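Local atomic coordinates of endonuclease V isoform X2 (Ciona intestinalis, PDB entry 6OZI), a protein that probably hydrolyses inosine-containing nucleic acid, chiefly RNA in eukaryotes, by metal-ion-dependent cleavage of the strand close to the inosine. Residues N2-T5 against E11-S14; F41-S46 against V75-P80; E17-K22 against G133-T138. The protein carries 1 engineered substitution. All coordinates share one frame; numbering follows the deposited sequence.

Interaction 1: residues N2-T5 against E11-S14; sequences NKIT and EWNS. With nucleotides of chain D.
Ile-4 and Trp-12 meet where the chain's N-terminal lead-in folds back on the first helix, 6-19, of this RNase H-like protein. Thr-5, as the N-cap, marks the turn between the two: its OG1 accepts the N-H of Gln-8, and from the helix that starts there Trp-12 extends its indole back toward the loop. The indole directs its six-membered ring at these residues. Ile-4 CG1 arrives at the rim of that ring, close to its plane, and comes to 3.9 Å from Trp-12 CH2; the two side chains run nearly perpendicular. With CG1 set beside the backbone N (chi1 -60°), Ile-4 sends this branch to the indole, while CG2, anti to the backbone N, packs at 3.9 Å on C2' of DA20 of chain D. One aliphatic residue thus wedges between protein and DNA, with its CD1 4.1 Å from C4 of the same adenine. Lys-3 approaches the indole differently, obliquely, with CG 4.1 Å from Trp-12 CZ2. Bends at chi2 (82°) and chi3 (93°) then carry its chain past the ring, where NZ makes weak hydrogen bonds to a water and to Gln-8. Its charge may also feel Glu-11, although NZ and OE2 stay 6.0 Å apart. The indole has further aromatic neighbours: Phe-88 stacks on it and Tyr-85 meets it at a slant. Its one polar atom is satisfied despite burial: the N-H of NE1 points in the ring plane to the water oxygen, 2.9 Å from NE1, that Lys-3 NZ also approaches.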
loop_
_atom_site.group_PDB
_atom_site.type_symbol
_atom_site.label_atom_id
_atom_site.label_comp_id
_atom_site.label_asym_id
_atom_site.label_seq_id
_atom_site.Cartn_x
_atom_site.Cartn_y
_atom_site.Cartn_z
ATOM N N ASN A 2 5.756 26.757 10.782
ATOM C CA ASN A 2 5.905 27.411 12.083
ATOM C C ASN A 2 4.610 28.026 12.615
ATOM O O ASN A 2 4.644 29.076 13.265
ATOM C CB ASN A 2 6.996 28.475 11.983
ATOM C CG ASN A 2 6.819 29.380 10.779
ATOM O OD1 ASN A 2 7.560 29.281 9.801
ATOM N ND2 ASN A 2 5.824 30.263 10.841
ATOM N N LYS A 3 3.458 27.399 12.359
ATOM C CA LYS A 3 2.188 27.941 12.834
ATOM C C LYS A 3 1.881 27.526 14.271
ATOM O O LYS A 3 1.272 28.305 15.016
ATOM C CB LYS A 3 1.050 27.509 11.901
ATOM C CG LYS A 3 -0.311 27.350 12.581
ATOM C CD LYS A 3 -1.051 28.668 12.761
ATOM C CE LYS A 3 -1.983 28.944 11.588
ATOM N NZ LYS A 3 -3.014 29.968 11.930
ATOM N N ILE A 4 2.295 26.329 14.683
ATOM C CA ILE A 4 1.975 25.827 16.017
ATOM C C ILE A 4 2.925 26.478 17.019
ATOM O O ILE A 4 4.122 26.192 17.034
ATOM C CB ILE A 4 2.067 24.297 16.083
ATOM C CG1 ILE A 4 1.089 23.645 15.106
ATOM C CG2 ILE A 4 1.780 23.807 17.489
ATOM C CD1 ILE A 4 1.169 22.135 15.093
ATOM N N THR A 5 2.401 27.401 17.815
ATOM C CA THR A 5 3.109 28.054 18.904
ATOM C C THR A 5 2.301 27.863 20.179
ATOM O O THR A 5 1.165 27.383 20.149
ATOM C CB THR A 5 3.313 29.547 18.632
ATOM O OG1 THR A 5 2.034 30.172 18.486
ATOM C CG2 THR A 5 4.122 29.753 17.364
ATOM N N GLU A 11 -5.016 30.095 21.585
ATOM C CA GLU A 11 -6.112 30.586 20.751
ATOM C C GLU A 11 -7.027 29.451 20.304
ATOM O O GLU A 11 -8.261 29.579 20.342
ATOM C CB GLU A 11 -5.539 31.315 19.536
ATOM C CG GLU A 11 -6.572 31.960 18.643
ATOM C CD GLU A 11 -5.952 32.587 17.405
ATOM O OE1 GLU A 11 -4.997 33.389 17.540
ATOM O OE2 GLU A 11 -6.407 32.254 16.289
ATOM N N TRP A 12 -6.439 28.333 19.872
ATOM C CA TRP A 12 -7.224 27.181 19.440
ATOM C C TRP A 12 -8.078 26.640 20.581
ATOM O O TRP A 12 -9.266 26.334 20.396
ATOM C CB TRP A 12 -6.286 26.099 18.902
ATOM C CG TRP A 12 -5.767 26.366 17.519
ATOM C CD1 TRP A 12 -6.272 27.248 16.612
ATOM C CD2 TRP A 12 -4.630 25.759 16.897
ATOM N NE1 TRP A 12 -5.541 27.207 15.453
ATOM C CE2 TRP A 12 -4.522 26.304 15.601
ATOM C CE3 TRP A 12 -3.702 24.792 17.303
ATOM C CZ2 TRP A 12 -3.521 25.923 14.709
ATOM C CZ3 TRP A 12 -2.711 24.415 16.419
ATOM C CH2 TRP A 12 -2.624 24.984 15.137
ATOM N N ASN A 13 -7.485 26.510 21.770
ATOM C CA ASN A 13 -8.242 26.086 22.944
ATOM C C ASN A 13 -9.414 27.020 23.206
ATOM O O ASN A 13 -10.523 26.568 23.519
ATOM C CB ASN A 13 -7.324 26.023 24.163
ATOM C CG ASN A 13 -6.320 24.879 24.080
ATOM O OD1 ASN A 13 -6.442 23.981 23.238
ATOM N ND2 ASN A 13 -5.322 24.905 24.955
ATOM N N SER A 14 -9.190 28.331 23.073
ATOM C CA SER A 14 -10.261 29.288 23.330
ATOM C C SER A 14 -11.404 29.127 22.330
ATOM O O SER A 14 -12.580 29.050 22.718
ATOM C CB SER A 14 -9.702 30.708 23.303
ATOM O OG SER A 14 -10.755 31.647 23.270
ATOM P P DA D 20 9.992 20.152 18.731
ATOM O OP1 DA D 20 10.935 19.851 17.632
ATOM O OP2 DA D 20 10.507 20.687 20.013
ATOM O "O5'" DA D 20 8.866 21.170 18.215
ATOM C "C5'" DA D 20 9.195 22.509 17.878
ATOM C "C4'" DA D 20 7.969 23.231 17.354
ATOM O "O4'" DA D 20 7.244 22.341 16.470
ATOM C "C3'" DA D 20 6.956 23.629 18.420
ATOM O "O3'" DA D 20 7.272 24.922 18.955
ATOM C "C2'" DA D 20 5.649 23.674 17.631
ATOM C "C1'" DA D 20 5.854 22.606 16.552
ATOM N N9 DA D 20 5.140 21.361 16.830
ATOM C C8 DA D 20 4.643 20.947 18.037
ATOM N N7 DA D 20 4.025 19.789 17.990
ATOM C C5 DA D 20 4.115 19.419 16.656
ATOM C C6 DA D 20 3.661 18.285 15.948
ATOM N N6 DA D 20 2.991 17.277 16.519
ATOM N N1 DA D 20 3.926 18.228 14.623
ATOM C C2 DA D 20 4.597 19.240 14.053
ATOM N N3 DA D 20 5.072 20.352 14.612
ATOM C C4 DA D 20 4.800 20.380 15.927
HETATM O O HOH W 1 -5.912 28.370 12.804
#

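Interaction 2: residues F41-S46 against V75-P80; sequences FDVSYS and VKLSCP. With nucleotides of chain C.
Tyr-45 and Leu-77 face each other with CA atoms 8.4 Å apart, and Val-43 lies 9.1 Å from Val-75 by the same measure, spacings too wide for paired neighbours. Strand 52-61 runs between them, antiparallel to both, so that strands 37-45 and 67-76 are the first and third of the antiparallel meander that opens an RNase H-like sheet. Leu-77, close to the end of strand 67-76, bridges the gap with apolar carbons alone. Its CD1 lies 3.9 Å from Val-43 CG1 and 4.0 Å from Tyr-45 CB, and the leucine and valine side chains slide past each other in opposite senses. Tyr-45 sets CG between the backbone N and the carbonyl carbon (chi1 69°), which leads its ring away from Leu-77 and onto the bound strand. Its OH donates to O2 of DT7 of chain C at 2.8 Å, while C5' of DA8 of chain C sits 3.7 Å above one face and O4' of DT7 lies in plane at the edge. A leucine here would probably leave thymine O2 without its hydroxyl donor and the DA8 sugar without a flat surface to rest on. Ser-44 OG donates to DA8 OP1 at 2.4 Å, a very short separation that is doubtful in detail. The DT7 phosphate, reached by Asp-42, is the second one past the inosine, consistent with the cleavage position known for this family. Asp-42 OD2 also accepts from the engineered Asn-233. Ser-44 also packs on helix 227-243, whereas helix 86-104 supplies Arg-89, which touches Leu-77 and makes a cation-pi contact with Tyr-45.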
loop_
_atom_site.group_PDB
_atom_site.type_symbol
_atom_site.label_atom_id
_atom_site.label_comp_id
_atom_site.label_asym_id
_atom_site.label_seq_id
_atom_site.Cartn_x
_atom_site.Cartn_y
_atom_site.Cartn_z
ATOM N N PHE A 41 -15.099 13.445 2.982
ATOM C CA PHE A 41 -14.118 14.498 2.774
ATOM C C PHE A 41 -12.807 14.055 3.395
ATOM O O PHE A 41 -12.801 13.484 4.487
ATOM C CB PHE A 41 -14.560 15.828 3.389
ATOM C CG PHE A 41 -13.445 16.820 3.539
ATOM C CD1 PHE A 41 -13.092 17.649 2.490
ATOM C CD2 PHE A 41 -12.740 16.920 4.730
ATOM C CE1 PHE A 41 -12.063 18.566 2.627
ATOM C CE2 PHE A 41 -11.706 17.835 4.872
ATOM C CZ PHE A 41 -11.371 18.659 3.820
ATOM N N ASP A 42 -11.704 14.330 2.709
ATOM C CA ASP A 42 -10.403 13.983 3.261
ATOM C C ASP A 42 -9.337 14.877 2.643
ATOM O O ASP A 42 -9.585 15.604 1.677
ATOM C CB ASP A 42 -10.083 12.509 3.030
ATOM C CG ASP A 42 -9.155 11.953 4.072
ATOM O OD1 ASP A 42 -8.789 12.691 5.019
ATOM O OD2 ASP A 42 -8.798 10.766 3.949
ATOM N N VAL A 43 -8.141 14.813 3.229
ATOM C CA VAL A 43 -6.981 15.572 2.776
ATOM C C VAL A 43 -5.781 14.642 2.707
ATOM O O VAL A 43 -5.491 13.919 3.666
ATOM C CB VAL A 43 -6.673 16.765 3.704
ATOM C CG1 VAL A 43 -5.447 17.488 3.228
ATOM C CG2 VAL A 43 -7.851 17.736 3.733
ATOM N N SER A 44 -5.096 14.657 1.571
ATOM C CA SER A 44 -3.810 14.015 1.378
ATOM C C SER A 44 -2.732 15.093 1.357
ATOM O O SER A 44 -2.974 16.217 0.912
ATOM C CB SER A 44 -3.805 13.222 0.070
ATOM O OG SER A 44 -2.562 12.586 -0.157
ATOM N N TYR A 45 -1.536 14.765 1.833
ATOM C CA TYR A 45 -0.482 15.768 1.873
ATOM C C TYR A 45 0.861 15.149 1.504
ATOM O O TYR A 45 1.085 13.949 1.682
ATOM C CB TYR A 45 -0.410 16.448 3.250
ATOM C CG TYR A 45 0.083 15.555 4.365
ATOM C CD1 TYR A 45 -0.791 14.719 5.055
ATOM C CD2 TYR A 45 1.424 15.558 4.738
ATOM C CE1 TYR A 45 -0.337 13.908 6.083
ATOM C CE2 TYR A 45 1.885 14.752 5.757
ATOM C CZ TYR A 45 1.002 13.928 6.424
ATOM O OH TYR A 45 1.470 13.124 7.439
ATOM N N SER A 46 1.748 15.988 0.972
ATOM C CA SER A 46 3.077 15.559 0.560
ATOM C C SER A 46 4.083 15.788 1.678
ATOM O O SER A 46 4.079 16.838 2.326
ATOM C CB SER A 46 3.528 16.311 -0.693
ATOM O OG SER A 46 4.763 15.802 -1.178
ATOM N N VAL A 75 -4.463 22.233 -2.636
ATOM C CA VAL A 75 -4.604 23.180 -1.541
ATOM C C VAL A 75 -3.271 23.310 -0.825
ATOM O O VAL A 75 -2.408 22.426 -0.895
ATOM C CB VAL A 75 -5.699 22.775 -0.535
ATOM C CG1 VAL A 75 -7.046 22.650 -1.229
ATOM C CG2 VAL A 75 -5.319 21.486 0.163
ATOM N N LYS A 76 -3.094 24.449 -0.166
ATOM C CA LYS A 76 -1.979 24.678 0.740
ATOM C C LYS A 76 -2.515 24.633 2.164
ATOM O O LYS A 76 -3.384 25.432 2.529
ATOM C CB LYS A 76 -1.301 26.016 0.440
ATOM C CG LYS A 76 -0.473 25.999 -0.847
ATOM C CD LYS A 76 -0.179 27.408 -1.381
ATOM C CE LYS A 76 0.432 28.311 -0.315
ATOM N NZ LYS A 76 0.662 29.690 -0.841
ATOM N N LEU A 77 -2.019 23.687 2.955
ATOM C CA LEU A 77 -2.504 23.505 4.315
ATOM C C LEU A 77 -1.932 24.590 5.220
ATOM O O LEU A 77 -0.790 25.022 5.048
ATOM C CB LEU A 77 -2.140 22.114 4.834
ATOM C CG LEU A 77 -2.925 20.966 4.187
ATOM C CD1 LEU A 77 -2.464 19.603 4.699
ATOM C CD2 LEU A 77 -4.431 21.129 4.387
ATOM N N SER A 78 -2.740 25.046 6.178
ATOM C CA SER A 78 -2.343 26.168 7.023
ATOM C C SER A 78 -1.575 25.747 8.273
ATOM O O SER A 78 -0.839 26.569 8.830
ATOM C CB SER A 78 -3.568 26.997 7.428
ATOM O OG SER A 78 -4.611 26.184 7.925
ATOM N N CYS A 79 -1.736 24.511 8.745
ATOM C CA CYS A 79 -0.985 24.087 9.916
ATOM C C CYS A 79 -0.784 22.581 9.858
ATOM O O CYS A 79 -1.565 21.875 9.208
ATOM C CB CYS A 79 -1.681 24.481 11.228
ATOM S SG CYS A 79 -3.200 23.621 11.602
ATOM N N PRO A 80 0.252 22.061 10.513
ATOM C CA PRO A 80 0.484 20.614 10.503
ATOM C C PRO A 80 -0.551 19.894 11.345
ATOM O O PRO A 80 -1.352 20.501 12.056
ATOM C CB PRO A 80 1.884 20.458 11.102
ATOM C CG PRO A 80 2.464 21.845 11.158
ATOM C CD PRO A 80 1.310 22.783 11.239
ATOM P P DT C 7 -6.888 9.845 7.212
ATOM O OP1 DT C 7 -7.869 9.827 6.112
ATOM O OP2 DT C 7 -6.651 8.606 7.986
ATOM O "O5'" DT C 7 -5.473 10.359 6.672
ATOM C "C5'" DT C 7 -5.380 11.501 5.825
ATOM C "C4'" DT C 7 -3.928 11.769 5.477
ATOM O "O4'" DT C 7 -3.137 11.744 6.702
ATOM C "C3'" DT C 7 -3.298 10.729 4.540
ATOM O "O3'" DT C 7 -2.387 11.345 3.664
ATOM C "C2'" DT C 7 -2.583 9.799 5.505
ATOM C "C1'" DT C 7 -2.118 10.776 6.579
ATOM N N1 DT C 7 -1.887 10.105 7.886
ATOM C C2 DT C 7 -0.611 10.077 8.398
ATOM O O2 DT C 7 0.333 10.623 7.859
ATOM N N3 DT C 7 -0.482 9.406 9.585
ATOM C C4 DT C 7 -1.480 8.748 10.288
ATOM O O4 DT C 7 -1.262 8.163 11.344
ATOM C C5 DT C 7 -2.796 8.797 9.687
ATOM C C7 DT C 7 -3.957 8.122 10.364
ATOM C C6 DT C 7 -2.934 9.459 8.520
ATOM P P DA C 8 -1.554 10.468 2.600
ATOM O OP1 DA C 8 -1.270 11.351 1.452
ATOM O OP2 DA C 8 -2.248 9.180 2.372
ATOM O "O5'" DA C 8 -0.166 10.174 3.344
ATOM C "C5'" DA C 8 0.700 11.263 3.683
ATOM C "C4'" DA C 8 2.157 10.822 3.757
ATOM O "O4'" DA C 8 2.416 10.172 5.020
ATOM C "C3'" DA C 8 2.609 9.834 2.692
ATOM O "O3'" DA C 8 3.978 10.040 2.436
ATOM C "C2'" DA C 8 2.360 8.480 3.353
ATOM C "C1'" DA C 8 2.612 8.784 4.828
ATOM N N9 DA C 8 1.714 8.086 5.742
ATOM C C8 DA C 8 0.363 7.942 5.628
ATOM N N7 DA C 8 -0.183 7.285 6.626
ATOM C C5 DA C 8 0.887 6.984 7.452
ATOM C C6 DA C 8 0.986 6.288 8.681
ATOM N N6 DA C 8 -0.062 5.746 9.321
ATOM N N1 DA C 8 2.211 6.177 9.232
ATOM C C2 DA C 8 3.254 6.715 8.595
ATOM N N3 DA C 8 3.287 7.374 7.442
ATOM C C4 DA C 8 2.061 7.476 6.919
ATOM P P A C 6 -7.440 8.403 12.657
ATOM O OP1 A C 6 -8.602 7.812 11.947
ATOM O OP2 A C 6 -6.216 7.594 12.891
ATOM O "O5'" A C 6 -7.037 9.719 11.857
ATOM C "C5'" A C 6 -8.030 10.616 11.379
ATOM C "C4'" A C 6 -7.403 11.710 10.559
ATOM O "O4'" A C 6 -6.479 12.452 11.390
ATOM C "C3'" A C 6 -6.559 11.229 9.394
ATOM O "O3'" A C 6 -7.336 10.986 8.239
ATOM C "C2'" A C 6 -5.534 12.342 9.218
ATOM O "O2'" A C 6 -6.088 13.428 8.491
ATOM C "C1'" A C 6 -5.329 12.797 10.654
ATOM N N9 A C 6 -4.160 12.196 11.322
ATOM C C8 A C 6 -4.173 11.350 12.407
ATOM N N7 A C 6 -2.980 11.015 12.831
ATOM C C5 A C 6 -2.124 11.701 11.981
ATOM C C6 A C 6 -0.720 11.778 11.907
ATOM N N6 A C 6 0.107 11.127 12.735
ATOM N N1 A C 6 -0.185 12.561 10.942
ATOM C C2 A C 6 -1.007 13.213 10.110
ATOM N N3 A C 6 -2.337 13.222 10.083
ATOM C C4 A C 6 -2.838 12.441 11.055
#

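Interaction 3: residues E17-K22 against G133-T138; sequences EELRDK and GVLSNT
Val-134 reaches toward the end of helix 6-19 and divides at CB into two branches that meet different parts of segment 17-22. The CG1 branch, anti to the backbone N (chi1 167°), enters between two residues, 3.9 Å from Lys-22 CB and 4.0 Å from Leu-19 CD2. The other methyl, CG2, lies against the backbone, 3.8 Å from Lys-22 O, and Ile-23 extends the same apolar patch. This is packing of the end of helix 6-19 and the residues that follow it against the last turn of helix 128-136, on the outside of the RNase H-like fold, although over a hundred residues separate the two. Leu-19 also meets Leu-135, methyl to methyl, with 4.0 Å between their CD2 atoms and the side chains nearly at right angles, and Cys-126, from a loop, touches Leu-19 too. Beyond CB the Lys-22 chain bends away, and NZ forms a salt bridge with Asp-21 OD1 on the syn side of the carboxylate, at a separation too short to be exact. Arg-20 points away from the packing, its NH1 in a salt bridge with Glu-17 OE1. Helix 128-136 closes in a Schellman motif at Asn-137, where Thr-138 N returns to Gly-133 O at 2.9 Å.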
loop_
_atom_site.group_PDB
_atom_site.type_symbol
_atom_site.label_atom_id
_atom_site.label_comp_id
_atom_site.label_asym_id
_atom_site.label_seq_id
_atom_site.Cartn_x
_atom_site.Cartn_y
_atom_site.Cartn_z
ATOM N N GLU A 17 -13.385 26.132 23.166
ATOM C CA GLU A 17 -14.246 26.322 24.331
ATOM C C GLU A 17 -15.500 27.108 23.975
ATOM O O GLU A 17 -16.583 26.823 24.499
ATOM C CB GLU A 17 -13.487 27.018 25.463
ATOM C CG GLU A 17 -12.426 26.167 26.145
ATOM C CD GLU A 17 -13.009 25.023 26.977
ATOM O OE1 GLU A 17 -14.241 24.989 27.201
ATOM O OE2 GLU A 17 -12.221 24.162 27.419
ATOM N N GLU A 18 -15.389 28.101 23.092
ATOM C CA GLU A 18 -16.609 28.828 22.752
ATOM C C GLU A 18 -17.511 28.046 21.795
ATOM O O GLU A 18 -18.734 28.239 21.817
ATOM C CB GLU A 18 -16.279 30.224 22.209
ATOM C CG GLU A 18 -15.738 30.325 20.808
ATOM C CD GLU A 18 -15.573 31.787 20.395
ATOM O OE1 GLU A 18 -15.840 32.672 21.245
ATOM O OE2 GLU A 18 -15.188 32.058 19.236
ATOM N N LEU A 19 -16.947 27.165 20.958
ATOM C CA LEU A 19 -17.769 26.394 20.026
ATOM C C LEU A 19 -18.463 25.197 20.669
ATOM O O LEU A 19 -19.543 24.805 20.212
ATOM C CB LEU A 19 -16.927 25.876 18.856
ATOM C CG LEU A 19 -16.693 26.745 17.632
ATOM C CD1 LEU A 19 -15.874 25.970 16.613
ATOM C CD2 LEU A 19 -18.031 27.148 17.034
ATOM N N ARG A 20 -17.873 24.603 21.712
ATOM C CA ARG A 20 -18.321 23.282 22.154
ATOM C C ARG A 20 -19.809 23.246 22.508
ATOM O O ARG A 20 -20.466 22.230 22.271
ATOM C CB ARG A 20 -17.466 22.800 23.334
ATOM C CG ARG A 20 -17.497 23.703 24.553
ATOM C CD ARG A 20 -16.476 23.281 25.609
ATOM N NE ARG A 20 -16.783 21.977 26.178
ATOM C CZ ARG A 20 -15.995 21.330 27.030
ATOM N NH1 ARG A 20 -14.845 21.867 27.415
ATOM N NH2 ARG A 20 -16.361 20.143 27.494
ATOM N N ASP A 21 -20.371 24.333 23.041
ATOM C CA ASP A 21 -21.782 24.284 23.420
ATOM C C ASP A 21 -22.722 24.407 22.229
ATOM O O ASP A 21 -23.935 24.235 22.400
ATOM C CB ASP A 21 -22.121 25.367 24.457
ATOM C CG ASP A 21 -22.307 26.746 23.838
ATOM O OD1 ASP A 21 -21.608 27.072 22.852
ATOM O OD2 ASP A 21 -23.147 27.521 24.350
ATOM N N LYS A 22 -22.199 24.690 21.037
ATOM C CA LYS A 22 -23.018 24.754 19.838
ATOM C C LYS A 22 -23.184 23.396 19.174
ATOM O O LYS A 22 -24.020 23.255 18.274
ATOM C CB LYS A 22 -22.409 25.739 18.833
ATOM C CG LYS A 22 -22.195 27.143 19.389
ATOM C CD LYS A 22 -23.480 27.723 19.940
ATOM C CE LYS A 22 -23.250 29.122 20.492
ATOM N NZ LYS A 22 -22.133 29.147 21.480
ATOM N N GLY A 133 -18.782 20.493 11.305
ATOM C CA GLY A 133 -20.236 20.473 11.241
ATOM C C GLY A 133 -20.861 21.788 11.678
ATOM O O GLY A 133 -21.730 22.340 10.993
ATOM N N VAL A 134 -20.403 22.331 12.807
ATOM C CA VAL A 134 -21.025 23.542 13.332
ATOM C C VAL A 134 -20.663 24.741 12.475
ATOM O O VAL A 134 -21.525 25.568 12.147
ATOM C CB VAL A 134 -20.625 23.772 14.802
ATOM C CG1 VAL A 134 -21.017 25.182 15.241
ATOM C CG2 VAL A 134 -21.289 22.740 15.704
ATOM N N LEU A 135 -19.394 24.848 12.073
ATOM C CA LEU A 135 -18.981 26.010 11.294
ATOM C C LEU A 135 -19.605 26.025 9.909
ATOM O O LEU A 135 -19.689 27.093 9.299
ATOM C CB LEU A 135 -17.456 26.073 11.179
ATOM C CG LEU A 135 -16.728 26.537 12.447
ATOM C CD1 LEU A 135 -15.285 26.913 12.144
ATOM C CD2 LEU A 135 -17.471 27.692 13.093
ATOM N N SER A 136 -20.057 24.879 9.398
ATOM C CA SER A 136 -20.700 24.841 8.091
ATOM C C SER A 136 -22.201 24.599 8.165
ATOM O O SER A 136 -22.854 24.540 7.116
ATOM C CB SER A 136 -20.052 23.768 7.213
ATOM O OG SER A 136 -20.117 22.497 7.836
ATOM N N ASN A 137 -22.768 24.482 9.368
ATOM C CA ASN A 137 -24.180 24.133 9.553
ATOM C C ASN A 137 -24.530 22.860 8.781
ATOM O O ASN A 137 -25.521 22.795 8.049
ATOM C CB ASN A 137 -25.110 25.284 9.155
ATOM C CG ASN A 137 -26.571 25.005 9.512
ATOM O OD1 ASN A 137 -26.863 24.294 10.481
ATOM N ND2 ASN A 137 -27.490 25.525 8.708
ATOM N N THR A 138 -23.695 21.837 8.938
ATOM C CA THR A 138 -23.917 20.572 8.255
ATOM C C THR A 138 -23.848 19.430 9.255
ATOM O O THR A 138 -23.133 19.493 10.262
ATOM C CB THR A 138 -22.906 20.318 7.103
ATOM O OG1 THR A 138 -21.575 20.219 7.621
ATOM C CG2 THR A 138 -22.968 21.430 6.066
#

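Helix 6-19 joins interactions 1 and 3, whose centres lie 18 Å apart: its middle meets the N-terminal lead-in, its end leans on helix 128-136. Interactions 1 and 2, 17 Å apart at their centres, touch directly. Lys-3 CG packs 3.5 Å from Cys-79 CB, Trp-12 CH2 lies 3.8 Å from Cys-79 SG, and Ile-4 CD1 lies 3.9 Å from Pro-80 CD. Both of these contacts bear on the nucleic acid, one through DA20 of chain D, the other through nucleotides of chain C that probably flank the cleavage site. Interaction 3 stands apart, about 10 Å from the nucleic acid and about 9 Å from interaction 2, nearest atom to nearest atom.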